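Moesin/ezrin/radixin homolog 2 (Drosophila melanogaster, PDB 7EDR) is the fly merlin, an ezrin-radixin-moesin relative whose FERM domain probably links membrane-associated proteins to signalling and the cell cortex. Local coordinates at residues L5-S10 against Q27-L32; Q48-D51 against N55-W58; K63-Q68 against N77-S82. One frame throughout, in Å; residues are numbered along the deposited sequence.

Interaction 1 (L5-S10 against Q27-L32); sequences LSVRVS and QDLFDL
In the ubiquitin-like beta-grasp lobe of the FERM domain, Leu29 of helix 26-37 meets Val7 and Val9 of strand 5-10. The two valines alternate with Ser6 and Arg8, so they lie on the strand face turned to the helix. Three buried side chains carry the whole contact, and all of it is apolar. Both methyl branches of Leu29 are used. Its CD1 lies 4.0 Å from Val7 CG1. The CD2 branch touches the same Val7 methyl at 4.1 Å, so Val7 CG1 meets the forked end of the leucine. The two side chains meet at an angle rather than end on. Val9 and Leu29, in contrast, reach toward each other tip to tip. Both valines hold CG1 anti to the backbone N (chi1 173° in Val7, 171° in Val9), but Val7 touches the leucine with CG1 and Val9 with CG2.

The rest of the core closes in from the sheet. Leu29 also packs on Leu47 and Phe81 of strands 45-50 and 78-85, and Val9 rests on Leu47. The helix turns a polar side away from the strand. There Gln27 NE2 donates to Asp31 OD1 at 2.8 Å, one turn further on, and Gln27 OE1 is hydrogen-bonded to a polar side chain of another protein chain. Asp31 OD1 lies almost in the plane of the Gln27 amide, while that amide reaches the oxygen from above the carboxylate plane. At the inner side, the closest contact between 5-10 and 27-32 is Val9 CG2 to Leu29 CD2, at 3.7 Å.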
loop_
_atom_site.group_PDB
_atom_site.type_symbol
_atom_site.label_atom_id
_atom_site.label_comp_id
_atom_site.label_asym_id
_atom_site.label_seq_id
_atom_site.Cartn_x
_atom_site.Cartn_y
_atom_site.Cartn_z
ATOM N N LEU C 5 15.293 -16.671 -36.962
ATOM C CA LEU C 5 14.195 -17.497 -36.480
ATOM C C LEU C 5 12.878 -16.903 -36.960
ATOM O O LEU C 5 12.573 -15.740 -36.661
ATOM C CB LEU C 5 14.209 -17.585 -34.954
ATOM C CG LEU C 5 15.485 -18.048 -34.243
ATOM C CD1 LEU C 5 15.234 -18.125 -32.734
ATOM C CD2 LEU C 5 15.965 -19.396 -34.779
ATOM N N SER C 6 12.104 -17.698 -37.702
ATOM C CA SER C 6 10.721 -17.347 -38.004
ATOM C C SER C 6 9.832 -17.794 -36.852
ATOM O O SER C 6 9.782 -18.989 -36.522
ATOM C CB SER C 6 10.269 -17.989 -39.311
ATOM O OG SER C 6 10.638 -17.155 -40.384
ATOM N N VAL C 7 9.126 -16.838 -36.249
ATOM C CA VAL C 7 8.328 -17.081 -35.053
ATOM C C VAL C 7 6.902 -16.640 -35.314
ATOM O O VAL C 7 6.670 -15.580 -35.908
ATOM C CB VAL C 7 8.902 -16.341 -33.827
ATOM C CG1 VAL C 7 7.959 -16.470 -32.636
ATOM C CG2 VAL C 7 10.313 -16.854 -33.494
ATOM N N ARG C 8 5.948 -17.457 -34.868
ATOM C CA ARG C 8 4.551 -17.058 -34.799
ATOM C C ARG C 8 4.024 -17.298 -33.384
ATOM O O ARG C 8 4.189 -18.390 -32.838
ATOM C CB ARG C 8 3.710 -17.812 -35.826
ATOM C CG ARG C 8 2.214 -17.600 -35.655
ATOM C CD ARG C 8 1.458 -18.091 -36.877
ATOM N NE ARG C 8 1.706 -19.517 -37.066
ATOM C CZ ARG C 8 0.961 -20.488 -36.544
ATOM N NH1 ARG C 8 -0.106 -20.195 -35.791
ATOM N NH2 ARG C 8 1.297 -21.758 -36.781
ATOM N N VAL C 9 3.409 -16.272 -32.791
ATOM C CA VAL C 9 2.828 -16.342 -31.453
ATOM C C VAL C 9 1.327 -16.102 -31.578
ATOM O O VAL C 9 0.910 -15.139 -32.227
ATOM C CB VAL C 9 3.469 -15.311 -30.496
ATOM C CG1 VAL C 9 2.709 -15.251 -29.180
ATOM C CG2 VAL C 9 4.954 -15.627 -30.239
ATOM N N SER C 10 0.519 -16.967 -30.952
ATOM C CA SER C 10 -0.938 -16.815 -30.932
ATOM C C SER C 10 -1.404 -16.413 -29.539
ATOM O O SER C 10 -1.429 -17.240 -28.624
ATOM C CB SER C 10 -1.638 -18.109 -31.349
ATOM O OG SER C 10 -1.096 -18.594 -32.556
ATOM N N GLN C 27 13.452 -14.636 -23.028
ATOM C CA GLN C 27 13.087 -13.323 -22.517
ATOM C C GLN C 27 12.874 -12.336 -23.648
ATOM O O GLN C 27 12.022 -11.439 -23.548
ATOM C CB GLN C 27 14.156 -12.781 -21.572
ATOM C CG GLN C 27 13.650 -11.576 -20.771
ATOM C CD GLN C 27 12.540 -11.969 -19.810
ATOM O OE1 GLN C 27 12.704 -12.892 -19.003
ATOM N NE2 GLN C 27 11.395 -11.296 -19.910
ATOM N N ASP C 28 13.663 -12.475 -24.724
ATOM C CA ASP C 28 13.577 -11.559 -25.859
ATOM C C ASP C 28 12.233 -11.690 -26.560
ATOM O O ASP C 28 11.570 -10.686 -26.845
ATOM C CB ASP C 28 14.712 -11.830 -26.850
ATOM C CG ASP C 28 16.084 -11.515 -26.298
ATOM O OD1 ASP C 28 16.215 -10.577 -25.479
ATOM O OD2 ASP C 28 17.044 -12.200 -26.727
ATOM N N LEU C 29 11.828 -12.924 -26.862
ATOM C CA LEU C 29 10.514 -13.142 -27.452
ATOM C C LEU C 29 9.430 -12.647 -26.508
ATOM O O LEU C 29 8.566 -11.858 -26.901
ATOM C CB LEU C 29 10.323 -14.628 -27.774
ATOM C CG LEU C 29 9.450 -15.094 -28.943
ATOM C CD1 LEU C 29 8.997 -16.516 -28.723
ATOM C CD2 LEU C 29 8.252 -14.216 -29.183
ATOM N N PHE C 30 9.494 -13.077 -25.243
ATOM C CA PHE C 30 8.510 -12.694 -24.235
ATOM C C PHE C 30 8.352 -11.175 -24.136
ATOM O O PHE C 30 7.227 -10.666 -24.125
ATOM C CB PHE C 30 8.903 -13.296 -22.881
ATOM C CG PHE C 30 7.792 -13.272 -21.845
ATOM C CD1 PHE C 30 6.670 -14.085 -21.978
ATOM C CD2 PHE C 30 7.882 -12.456 -20.730
ATOM C CE1 PHE C 30 5.654 -14.069 -21.029
ATOM C CE2 PHE C 30 6.869 -12.444 -19.784
ATOM C CZ PHE C 30 5.753 -13.259 -19.943
ATOM N N ASP C 31 9.462 -10.430 -24.075
ATOM C CA ASP C 31 9.349 -8.969 -24.014
ATOM C C ASP C 31 8.775 -8.409 -25.311
ATOM O O ASP C 31 7.968 -7.471 -25.301
ATOM C CB ASP C 31 10.710 -8.326 -23.726
ATOM C CG ASP C 31 11.267 -8.693 -22.352
ATOM O OD1 ASP C 31 10.492 -9.122 -21.469
ATOM O OD2 ASP C 31 12.488 -8.532 -22.144
ATOM N N LEU C 32 9.184 -8.979 -26.441
ATOM C CA LEU C 32 8.656 -8.548 -27.727
ATOM C C LEU C 32 7.142 -8.690 -27.770
ATOM O O LEU C 32 6.429 -7.762 -28.166
ATOM C CB LEU C 32 9.315 -9.366 -28.831
ATOM C CG LEU C 32 8.978 -9.042 -30.276
ATOM C CD1 LEU C 32 9.217 -7.563 -30.554
ATOM C CD2 LEU C 32 9.847 -9.922 -31.151
#

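Interaction 2 (Q48-D51 against N55-W58); sequences QYVD and NVSW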
loop_
_atom_site.group_PDB
_atom_site.type_symbol
_atom_site.label_atom_id
_atom_site.label_comp_id
_atom_site.label_asym_id
_atom_site.label_seq_id
_atom_site.Cartn_x
_atom_site.Cartn_y
_atom_site.Cartn_z
ATOM N N GLN C 48 3.811 -21.234 -24.624
ATOM C CA GLN C 48 3.678 -22.682 -24.627
ATOM C C GLN C 48 3.936 -23.235 -26.025
ATOM O O GLN C 48 3.659 -22.576 -27.036
ATOM C CB GLN C 48 2.292 -23.092 -24.133
ATOM C CG GLN C 48 2.163 -24.558 -23.843
ATOM C CD GLN C 48 0.812 -24.920 -23.254
ATOM O OE1 GLN C 48 -0.177 -25.000 -23.973
ATOM N NE2 GLN C 48 0.768 -25.152 -21.952
ATOM N N TYR C 49 4.499 -24.442 -26.075
ATOM C CA TYR C 49 4.838 -25.075 -27.348
ATOM C C TYR C 49 4.955 -26.582 -27.157
ATOM O O TYR C 49 5.029 -27.084 -26.034
ATOM C CB TYR C 49 6.146 -24.523 -27.934
ATOM C CG TYR C 49 7.374 -24.897 -27.145
ATOM C CD1 TYR C 49 7.695 -24.231 -25.966
ATOM C CD2 TYR C 49 8.215 -25.915 -27.573
ATOM C CE1 TYR C 49 8.826 -24.568 -25.236
ATOM C CE2 TYR C 49 9.345 -26.260 -26.849
ATOM C CZ TYR C 49 9.642 -25.585 -25.679
ATOM O OH TYR C 49 10.765 -25.911 -24.952
ATOM N N VAL C 50 4.974 -27.295 -28.282
ATOM C CA VAL C 50 5.233 -28.730 -28.301
ATOM C C VAL C 50 6.696 -28.927 -28.655
ATOM O O VAL C 50 7.209 -28.272 -29.570
ATOM C CB VAL C 50 4.317 -29.458 -29.296
ATOM C CG1 VAL C 50 4.546 -30.962 -29.209
ATOM C CG2 VAL C 50 2.858 -29.117 -29.009
ATOM N N ASP C 51 7.380 -29.796 -27.917
ATOM C CA ASP C 51 8.820 -29.910 -28.079
ATOM C C ASP C 51 9.142 -31.099 -28.989
ATOM O O ASP C 51 8.250 -31.781 -29.502
ATOM C CB ASP C 51 9.513 -29.991 -26.708
ATOM C CG ASP C 51 9.210 -31.285 -25.955
ATOM O OD1 ASP C 51 8.399 -32.099 -26.444
ATOM O OD2 ASP C 51 9.789 -31.488 -24.862
ATOM N N ASN C 55 5.972 -33.309 -26.003
ATOM C CA ASN C 55 5.683 -32.816 -24.667
ATOM C C ASN C 55 5.337 -31.340 -24.761
ATOM O O ASN C 55 6.059 -30.566 -25.406
ATOM C CB ASN C 55 6.868 -33.043 -23.724
ATOM C CG ASN C 55 6.996 -34.497 -23.299
ATOM O OD1 ASN C 55 5.996 -35.220 -23.229
ATOM N ND2 ASN C 55 8.219 -34.931 -23.010
ATOM N N VAL C 56 4.220 -30.965 -24.145
ATOM C CA VAL C 56 3.811 -29.569 -24.062
ATOM C C VAL C 56 4.664 -28.875 -23.000
ATOM O O VAL C 56 4.720 -29.308 -21.845
ATOM C CB VAL C 56 2.312 -29.463 -23.756
ATOM C CG1 VAL C 56 1.914 -28.047 -23.480
ATOM C CG2 VAL C 56 1.507 -29.996 -24.939
ATOM N N SER C 57 5.368 -27.824 -23.405
ATOM C CA SER C 57 6.336 -27.149 -22.560
ATOM C C SER C 57 6.071 -25.646 -22.571
ATOM O O SER C 57 5.347 -25.118 -23.421
ATOM C CB SER C 57 7.776 -27.430 -23.028
ATOM O OG SER C 57 8.017 -28.821 -23.154
ATOM N N TRP C 58 6.683 -24.956 -21.613
ATOM C CA TRP C 58 6.697 -23.505 -21.561
ATOM C C TRP C 58 8.094 -23.016 -21.902
ATOM O O TRP C 58 9.082 -23.643 -21.515
ATOM C CB TRP C 58 6.290 -22.997 -20.178
ATOM C CG TRP C 58 4.910 -23.373 -19.776
ATOM C CD1 TRP C 58 4.529 -24.478 -19.057
ATOM C CD2 TRP C 58 3.710 -22.643 -20.059
ATOM N NE1 TRP C 58 3.158 -24.471 -18.874
ATOM C CE2 TRP C 58 2.637 -23.356 -19.482
ATOM C CE3 TRP C 58 3.440 -21.447 -20.730
ATOM C CZ2 TRP C 58 1.319 -22.917 -19.567
ATOM C CZ3 TRP C 58 2.123 -21.013 -20.815
ATOM C CH2 TRP C 58 1.080 -21.751 -20.235
#
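Tyr49 and Ser57 form the hydrogen-bonded pair of a beta hairpin in the ubiquitin-like lobe of the FERM domain. Tyr49 N gives its hydrogen to Ser57 O at 2.9 Å, and Ser57 N returns one to Tyr49 O at 2.8 Å. The second bond is the straighter, with an N-H...O angle of 173°. The side chains of this pair share one face of the sheet. Tyr49 CG stands between its backbone N and carbonyl carbon (chi1 68°). Ser57 CB lies over one face of the Tyr49 ring, 4.1 Å from the ring centroid, in a CH-pi contact.

On the other face are the non-hydrogen-bonded pairs Gln48-Trp58 and Val50-Val56. Gln48 is extended and crosses both Val56 CG1 and the indole. Its CB sits over the six-membered ring of Trp58, and its NE2 lies above the same ring system toward the rim. The amide is inclined to the indole, so this is not a flat stack.

At the turn, Asp51 N donates to Asn55 O at 2.9 Å. Asn55 N binds Asp51 OD1 at 2.7 Å, on the syn side but tilted 32° out of the carboxylate plane. Arg53 N also binds this oxygen, which makes an Asx turn, so two backbone N-H groups grip it.

Further out, Tyr49 OH is hydrogen-bonded to Gln68 O. Lys86, just after strand 78-85, makes a cation-pi contact with the Trp58 indole. Helix 277-297 of the PH-like lobe covers the edge strand: Met282 packs on Trp58, and His278 NE2 bonds to Val56 O.

Interaction 3 (K63-Q68 against N77-S82); sequences KRVRDQ and NVYVFS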
loop_
_atom_site.group_PDB
_atom_site.type_symbol
_atom_site.label_atom_id
_atom_site.label_comp_id
_atom_site.label_asym_id
_atom_site.label_seq_id
_atom_site.Cartn_x
_atom_site.Cartn_y
_atom_site.Cartn_z
ATOM N N LYS C 63 17.261 -19.269 -21.563
ATOM C CA LYS C 63 17.893 -20.076 -22.599
ATOM C C LYS C 63 17.603 -19.476 -23.977
ATOM O O LYS C 63 16.656 -18.705 -24.159
ATOM C CB LYS C 63 17.402 -21.528 -22.556
ATOM C CG LYS C 63 17.740 -22.287 -21.286
ATOM C CD LYS C 63 19.208 -22.180 -20.973
ATOM C CE LYS C 63 19.555 -22.880 -19.672
ATOM N NZ LYS C 63 21.016 -22.752 -19.393
ATOM N N ARG C 64 18.439 -19.838 -24.951
ATOM C CA ARG C 64 18.191 -19.460 -26.338
ATOM C C ARG C 64 16.975 -20.200 -26.881
ATOM O O ARG C 64 16.784 -21.389 -26.613
ATOM C CB ARG C 64 19.409 -19.772 -27.207
ATOM C CG ARG C 64 20.600 -18.868 -26.972
ATOM C CD ARG C 64 21.862 -19.488 -27.530
ATOM N NE ARG C 64 22.972 -18.545 -27.520
ATOM C CZ ARG C 64 24.158 -18.790 -28.070
ATOM N NH1 ARG C 64 24.377 -19.951 -28.675
ATOM N NH2 ARG C 64 25.120 -17.874 -28.022
ATOM N N VAL C 65 16.140 -19.486 -27.642
ATOM C CA VAL C 65 14.960 -20.117 -28.235
ATOM C C VAL C 65 15.378 -21.327 -29.052
ATOM O O VAL C 65 14.733 -22.386 -29.024
ATOM C CB VAL C 65 14.181 -19.106 -29.102
ATOM C CG1 VAL C 65 12.926 -19.750 -29.667
ATOM C CG2 VAL C 65 13.845 -17.843 -28.320
ATOM N N ARG C 66 16.477 -21.176 -29.790
ATOM C CA ARG C 66 17.032 -22.220 -30.639
ATOM C C ARG C 66 17.379 -23.484 -29.853
ATOM O O ARG C 66 17.381 -24.579 -30.432
ATOM C CB ARG C 66 18.252 -21.613 -31.348
ATOM C CG ARG C 66 19.173 -22.548 -32.053
ATOM C CD ARG C 66 20.624 -22.056 -31.970
ATOM N NE ARG C 66 20.919 -20.901 -32.818
ATOM C CZ ARG C 66 22.154 -20.501 -33.128
ATOM N NH1 ARG C 66 23.211 -21.160 -32.663
ATOM N NH2 ARG C 66 22.340 -19.445 -33.908
ATOM N N ASP C 67 17.614 -23.364 -28.541
ATOM C CA ASP C 67 18.149 -24.442 -27.715
ATOM C C ASP C 67 17.099 -25.128 -26.850
ATOM O O ASP C 67 17.460 -25.792 -25.871
ATOM C CB ASP C 67 19.263 -23.915 -26.811
ATOM C CG ASP C 67 20.462 -23.433 -27.590
ATOM O OD1 ASP C 67 21.328 -22.764 -26.988
ATOM O OD2 ASP C 67 20.535 -23.724 -28.806
ATOM N N GLN C 68 15.818 -24.988 -27.173
ATOM C CA GLN C 68 14.761 -25.463 -26.286
ATOM C C GLN C 68 13.874 -26.497 -26.968
ATOM O O GLN C 68 12.707 -26.667 -26.597
ATOM C CB GLN C 68 13.937 -24.289 -25.750
ATOM C CG GLN C 68 14.782 -23.267 -24.963
ATOM C CD GLN C 68 13.949 -22.244 -24.203
ATOM O OE1 GLN C 68 12.995 -22.592 -23.509
ATOM N NE2 GLN C 68 14.312 -20.971 -24.328
ATOM N N ASN C 77 9.286 -24.874 -40.615
ATOM C CA ASN C 77 10.438 -24.254 -39.952
ATOM C C ASN C 77 10.094 -22.986 -39.172
ATOM O O ASN C 77 10.972 -22.149 -38.928
ATOM C CB ASN C 77 11.563 -23.952 -40.943
ATOM C CG ASN C 77 12.897 -24.381 -40.419
ATOM O OD1 ASN C 77 13.092 -25.557 -40.097
ATOM N ND2 ASN C 77 13.831 -23.435 -40.310
ATOM N N VAL C 78 8.842 -22.826 -38.758
ATOM C CA VAL C 78 8.415 -21.691 -37.953
ATOM C C VAL C 78 8.321 -22.141 -36.498
ATOM O O VAL C 78 7.754 -23.206 -36.204
ATOM C CB VAL C 78 7.071 -21.137 -38.451
ATOM C CG1 VAL C 78 6.617 -19.962 -37.579
ATOM C CG2 VAL C 78 7.164 -20.756 -39.938
ATOM N N TYR C 79 8.904 -21.351 -35.591
ATOM C CA TYR C 79 8.693 -21.551 -34.160
ATOM C C TYR C 79 7.293 -21.073 -33.786
ATOM O O TYR C 79 6.992 -19.879 -33.895
ATOM C CB TYR C 79 9.752 -20.803 -33.357
ATOM C CG TYR C 79 11.145 -21.312 -33.596
ATOM C CD1 TYR C 79 11.850 -20.963 -34.753
ATOM C CD2 TYR C 79 11.768 -22.150 -32.675
ATOM C CE1 TYR C 79 13.141 -21.442 -34.983
ATOM C CE2 TYR C 79 13.065 -22.632 -32.893
ATOM C CZ TYR C 79 13.742 -22.274 -34.048
ATOM O OH TYR C 79 15.015 -22.749 -34.265
ATOM N N VAL C 80 6.436 -22.000 -33.353
ATOM C CA VAL C 80 5.019 -21.729 -33.110
ATOM C C VAL C 80 4.728 -21.827 -31.613
ATOM O O VAL C 80 4.873 -22.897 -31.001
ATOM C CB VAL C 80 4.120 -22.684 -33.902
ATOM C CG1 VAL C 80 2.646 -22.410 -33.591
ATOM C CG2 VAL C 80 4.402 -22.540 -35.386
ATOM N N PHE C 81 4.291 -20.713 -31.034
ATOM C CA PHE C 81 3.987 -20.637 -29.618
ATOM C C PHE C 81 2.554 -20.170 -29.404
ATOM O O PHE C 81 2.007 -19.384 -30.191
ATOM C CB PHE C 81 4.940 -19.672 -28.910
ATOM C CG PHE C 81 6.390 -20.016 -29.071
ATOM C CD1 PHE C 81 6.977 -20.983 -28.271
ATOM C CD2 PHE C 81 7.173 -19.365 -30.017
ATOM C CE1 PHE C 81 8.320 -21.300 -28.405
ATOM C CE2 PHE C 81 8.519 -19.671 -30.155
ATOM C CZ PHE C 81 9.096 -20.639 -29.343
ATOM N N SER C 82 1.961 -20.645 -28.316
ATOM C CA SER C 82 0.729 -20.077 -27.781
ATOM C C SER C 82 1.044 -19.198 -26.571
ATOM O O SER C 82 1.803 -19.606 -25.679
ATOM C CB SER C 82 -0.240 -21.185 -27.382
ATOM O OG SER C 82 -0.475 -22.036 -28.473
#
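Val65 packs against Tyr79 and Phe81, and this apolar contact joins the 3-10 segment 65-66 to the central strand 78-85 of the ubiquitin-like sheet. One methyl does the work. CG1 of Val65, anti to the backbone N (chi1 -178°), lies 4.0 Å from Tyr79 CD2. The same methyl meets Phe81 CZ at 3.9 Å, at the ring edge and near the ring plane. Two aromatic rings, two residues apart on one strand, thus share a single methyl group. Tyr79 reaches further: its OH comes within 4.2 Å of Arg66 CA, in the second residue of the 3-10 segment.

The polar interactions stay within the loop or leave the contact. Asp67 N donates to Arg64 O at 2.9 Å, which closes the 3-10 segment, and Gln68 N makes a longer, weak bond to Val65 O. The backbone of Val65 pairs with Ala24. The guanidinium NE of Arg66 binds Pro22 O, and Gln68 OE1 accepts from Lys60 N.

The loop is therefore shaped by hydrogen bonds within itself and to Pro22, Ala24 and Lys60, while its seat on the strand rests on van der Waals contact and the exclusion of water.

Overall arrangement
All three contacts belong to one ubiquitin-like lobe and share its five-stranded sheet. Interactions 1 and 3 are core contacts: each buries a few aliphatic or aromatic side chains. They sit about 8 Å apart (centres), side by side on strands 5-10 and 78-85, whose backbones are paired. Interaction 1 brings in the helix and interaction 3 the 3-10 loop. Interaction 2 differs. It is partly exposed, lies at the sheet edge, and relies on backbone hydrogen bonds, a carboxylate and CH-pi contacts. Strand 45-50 pairs with strand 78-85, so interactions 2 and 3 touch directly. Interactions 1 and 2 do not touch; their nearest atoms are about 7 Å apart.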